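Local coordinates for protein transcriptional regulator KdgR (Pseudomonas aeruginosa, PDB 5Y6I) that probably binds DNA and regulates transcription as a member of the IclR family, pairing a helix-turn-helix domain with a C-terminal effector-type domain, at residues 142-146 with 147-151; 166-169 with 170-174. All blocks are in the same frame, centred on the assembly; numbering follows the deposited sequence.

In the fold
On leaving strand 121-128 of the IclR-type C-terminal domain, the chain runs through a long loop to contact 1, where residues 142-146 turn back on 147-151 and lead into helix 150-158. Helix 162-171 follows, and contact 2 lies at its C-terminal end, 166-169 against 170-174. The two contacts come in series, neither nested nor crossed, with centres about 13 Å apart. Two kinds of interaction join them: Glu171 of contact 2 probably accepts hydrogen bonds from the backbone N atoms of Leu146 and Leu147, and Leu146 packs on Leu167 and Arg168. Together they tie the last turns of the helix to the loop.

Contact 1: residues 142-146 with 147-151; sequences SVLPL and LGSST
Ser149 and Pro145 meet across the turn through a side-chain-to-backbone hydrogen bond: Ser149 OG donates to Pro145 O over 2.6 Å, lying in the carbonyl plane with a C=O...donor angle of 146°. The pyrrolidine ring rests on the same stretch of chain. Pro145 CG lies 3.6 Å from Ser149 N, and Pro145 CD is 3.5 Å from Ser149 OG. With chi1 at 57°, OG stands between the backbone N and carbonyl carbon of its own residue, a placement that serves the cap as well as the bond back to Pro145. Ser149 is the N-cap of helix 150-158, so one hydroxyl both caps the helix, accepting from Gly152 N, and bonds back to the loop by donating to Pro145 O. A second contact is made by Leu144 CD1, which meets Thr151 at an oblique angle, 3.5 Å from Thr151 CB and 3.4 Å from Thr151 OG1. Behind them, Phe113 of strand 111-118 touches both side chains. At the bend itself Leu146 CD2 and Leu147 CD1 are 4.0 Å apart. Farther out, Glu171 of helix 162-171 probably bonds the backbone N of each of these leucines, and Ser150 OG is hydrogen-bonded to Ser213 OG.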
loop_
_atom_site.group_PDB
_atom_site.type_symbol
_atom_site.label_atom_id
_atom_site.label_comp_id
_atom_site.label_asym_id
_atom_site.label_seq_id
_atom_site.Cartn_x
_atom_site.Cartn_y
_atom_site.Cartn_z
ATOM N N SER A 142 -8.370 18.076 16.286
ATOM C CA SER A 142 -7.665 18.029 17.555
ATOM C C SER A 142 -6.414 17.188 17.398
ATOM O O SER A 142 -6.430 16.160 16.719
ATOM C CB SER A 142 -8.558 17.449 18.652
ATOM O OG SER A 142 -9.453 18.438 19.169
ATOM N N VAL A 143 -5.320 17.659 17.986
ATOM C CA VAL A 143 -4.072 16.908 18.093
ATOM C C VAL A 143 -3.953 16.432 19.537
ATOM O O VAL A 143 -3.999 17.247 20.460
ATOM C CB VAL A 143 -2.848 17.758 17.705
ATOM C CG1 VAL A 143 -1.583 16.923 17.791
ATOM C CG2 VAL A 143 -3.018 18.343 16.307
ATOM N N LEU A 144 -3.799 15.108 19.738
ATOM C CA LEU A 144 -3.744 14.535 21.079
ATOM C C LEU A 144 -2.291 14.311 21.507
ATOM O O LEU A 144 -1.382 14.284 20.671
ATOM C CB LEU A 144 -4.535 13.220 21.108
ATOM C CG LEU A 144 -5.884 13.186 20.374
ATOM C CD1 LEU A 144 -6.494 11.805 20.368
ATOM C CD2 LEU A 144 -6.849 14.181 21.012
ATOM N N PRO A 145 -2.019 14.149 22.803
ATOM C CA PRO A 145 -0.624 13.984 23.230
ATOM C C PRO A 145 -0.106 12.598 22.898
ATOM O O PRO A 145 -0.873 11.639 22.783
ATOM C CB PRO A 145 -0.681 14.206 24.746
ATOM C CG PRO A 145 -2.053 13.801 25.141
ATOM C CD PRO A 145 -2.949 14.117 23.949
ATOM N N LEU A 146 1.221 12.495 22.738
ATOM C CA LEU A 146 1.788 11.195 22.393
ATOM C C LEU A 146 1.690 10.225 23.562
ATOM O O LEU A 146 1.303 9.067 23.378
ATOM C CB LEU A 146 3.247 11.325 21.939
ATOM C CG LEU A 146 3.851 10.029 21.393
ATOM C CD1 LEU A 146 3.575 9.827 19.916
ATOM C CD2 LEU A 146 5.310 9.964 21.643
ATOM N N LEU A 147 2.027 10.670 24.768
ATOM C CA LEU A 147 2.008 9.789 25.924
ATOM C C LEU A 147 0.836 10.003 26.866
ATOM O O LEU A 147 0.695 9.226 27.815
ATOM C CB LEU A 147 3.300 9.913 26.727
ATOM C CG LEU A 147 4.560 9.513 25.983
ATOM C CD1 LEU A 147 5.325 10.755 25.573
ATOM C CD2 LEU A 147 5.376 8.616 26.875
ATOM N N GLY A 148 -0.002 11.014 26.635
ATOM C CA GLY A 148 -1.078 11.327 27.552
ATOM C C GLY A 148 -2.441 10.848 27.103
ATOM O O GLY A 148 -3.395 10.916 27.885
ATOM N N SER A 149 -2.554 10.355 25.863
ATOM C CA SER A 149 -3.820 9.870 25.327
ATOM C C SER A 149 -3.703 8.411 24.896
ATOM O O SER A 149 -2.607 7.885 24.710
ATOM C CB SER A 149 -4.295 10.727 24.141
ATOM O OG SER A 149 -3.333 10.765 23.108
ATOM N N SER A 150 -4.856 7.758 24.731
ATOM C CA SER A 150 -4.861 6.364 24.293
ATOM C C SER A 150 -4.546 6.261 22.813
ATOM O O SER A 150 -3.932 5.289 22.364
ATOM C CB SER A 150 -6.218 5.731 24.586
ATOM O OG SER A 150 -7.262 6.519 24.029
ATOM N N THR A 151 -4.977 7.257 22.047
ATOM C CA THR A 151 -4.639 7.347 20.637
ATOM C C THR A 151 -3.135 7.509 20.439
ATOM O O THR A 151 -2.542 6.907 19.532
ATOM C CB THR A 151 -5.397 8.528 20.043
ATOM O OG1 THR A 151 -6.780 8.453 20.433
ATOM C CG2 THR A 151 -5.303 8.535 18.561
#

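Contact 2: residues 166-169 with 170-174; sequences ELRE and EELAG
Glu166 and Glu170 sit one turn apart on helix 162-171, in the C-terminal domain of the IclR family, and show how i to i+4 neighbours share a helix surface even when their charges are alike. Glu170 N donates to Glu166 O over 2.8 Å. From this bond the side chain of Glu170 turns back along the helix. Glu170 CB lies 3.5 Å from Leu167 O. Because chi1 is -62°, Glu170 CG is set beside its own backbone N and comes within 3.4 Å of Glu166 O, the same oxygen that N binds. The rest of the chain is extended, and it carries Glu170 OE2 to 3.8 Å from Glu166 CG. The two side chains thus run side by side in the same direction, their carboxylate planes 43° apart. At the tips, OE2 of Glu166 and OE2 of Glu170 are 4.3 Å apart, a like-charge approach that probably carries some electrostatic cost, perhaps moderated by solvent at this exposed surface.

The next donor, Glu171 N, binds Leu167 O, while the carboxylate of Glu171 leaves the helix and probably accepts hydrogen bonds from the backbone N atoms of Leu146 and Leu147. Arg168 NH1 forms a salt bridge with Glu161, and the side chain of Arg168 also touches Leu146 and Leu147. Helical geometry gives out at Leu172, and a type I turn from Glu171 to Gly174 carries the chain onward. Arg168 O accepts two weak bonds here, from Glu171 N and Leu172 N, so the i+3 and i+4 patterns overlap where the helix ends. Leu172 also leans on this carbonyl, its CG 3.7 Å from Arg168 O.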
loop_
_atom_site.group_PDB
_atom_site.type_symbol
_atom_site.label_atom_id
_atom_site.label_comp_id
_atom_site.label_asym_id
_atom_site.label_seq_id
_atom_site.Cartn_x
_atom_site.Cartn_y
_atom_site.Cartn_z
ATOM N N GLU A 166 11.165 12.500 18.229
ATOM C CA GLU A 166 11.407 13.937 18.332
ATOM C C GLU A 166 10.261 14.632 19.052
ATOM O O GLU A 166 10.479 15.339 20.040
ATOM C CB GLU A 166 11.622 14.566 16.958
ATOM C CG GLU A 166 11.609 16.098 17.030
ATOM C CD GLU A 166 11.743 16.764 15.675
ATOM O OE1 GLU A 166 12.796 17.405 15.438
ATOM O OE2 GLU A 166 10.795 16.640 14.854
ATOM N N LEU A 167 9.027 14.440 18.577
ATOM C CA LEU A 167 7.907 15.070 19.261
ATOM C C LEU A 167 7.770 14.534 20.678
ATOM O O LEU A 167 7.443 15.299 21.597
ATOM C CB LEU A 167 6.598 14.908 18.467
ATOM C CG LEU A 167 5.918 13.587 18.082
ATOM C CD1 LEU A 167 4.802 13.246 19.053
ATOM C CD2 LEU A 167 5.359 13.672 16.672
ATOM N N ARG A 168 8.072 13.247 20.889
ATOM C CA ARG A 168 8.100 12.738 22.256
ATOM C C ARG A 168 9.129 13.479 23.102
ATOM O O ARG A 168 8.893 13.731 24.291
ATOM C CB ARG A 168 8.399 11.241 22.279
ATOM C CG ARG A 168 8.571 10.712 23.708
ATOM C CD ARG A 168 9.021 9.275 23.729
ATOM N NE ARG A 168 10.456 9.254 23.559
ATOM C CZ ARG A 168 11.121 8.350 22.843
ATOM N NH1 ARG A 168 10.485 7.374 22.194
ATOM N NH2 ARG A 168 12.431 8.445 22.760
ATOM N N GLU A 169 10.270 13.839 22.511
ATOM C CA GLU A 169 11.265 14.602 23.254
ATOM C C GLU A 169 10.837 16.052 23.450
ATOM O O GLU A 169 11.186 16.666 24.466
ATOM C CB GLU A 169 12.611 14.519 22.542
ATOM C CG GLU A 169 13.267 13.156 22.677
ATOM C CD GLU A 169 14.283 12.882 21.594
ATOM O OE1 GLU A 169 14.759 11.730 21.515
ATOM O OE2 GLU A 169 14.601 13.813 20.823
ATOM N N GLU A 170 10.098 16.628 22.500
ATOM C CA GLU A 170 9.536 17.951 22.747
ATOM C C GLU A 170 8.518 17.911 23.877
ATOM O O GLU A 170 8.345 18.901 24.593
ATOM C CB GLU A 170 8.889 18.501 21.480
ATOM C CG GLU A 170 9.840 18.711 20.320
ATOM C CD GLU A 170 9.126 19.226 19.084
ATOM O OE1 GLU A 170 7.923 19.568 19.188
ATOM O OE2 GLU A 170 9.764 19.297 18.013
ATOM N N GLU A 171 7.861 16.762 24.061
ATOM C CA GLU A 171 6.805 16.616 25.054
ATOM C C GLU A 171 7.354 16.549 26.474
ATOM O O GLU A 171 6.694 17.006 27.411
ATOM C CB GLU A 171 5.989 15.361 24.747
ATOM C CG GLU A 171 4.489 15.527 24.901
ATOM C CD GLU A 171 3.698 14.501 24.100
ATOM O OE1 GLU A 171 3.483 14.715 22.883
ATOM O OE2 GLU A 171 3.290 13.474 24.686
ATOM N N LEU A 172 8.547 15.980 26.662
ATOM C CA LEU A 172 9.115 15.801 27.998
ATOM C C LEU A 172 9.891 17.013 28.487
ATOM O O LEU A 172 10.627 16.900 29.472
ATOM C CB LEU A 172 10.011 14.553 28.048
ATOM C CG LEU A 172 9.297 13.191 27.960
ATOM C CD1 LEU A 172 10.255 12.102 27.565
ATOM C CD2 LEU A 172 8.621 12.828 29.275
ATOM N N ALA A 173 9.752 18.165 27.836
ATOM C CA ALA A 173 10.206 19.413 28.434
ATOM C C ALA A 173 9.098 20.132 29.188
ATOM O O ALA A 173 9.397 20.934 30.080
ATOM C CB ALA A 173 10.785 20.347 27.365
ATOM N N GLY A 174 7.835 19.848 28.867
ATOM C CA GLY A 174 6.707 20.525 29.483
ATOM C C GLY A 174 6.320 20.004 30.855
ATOM O O GLY A 174 5.186 19.558 31.058
#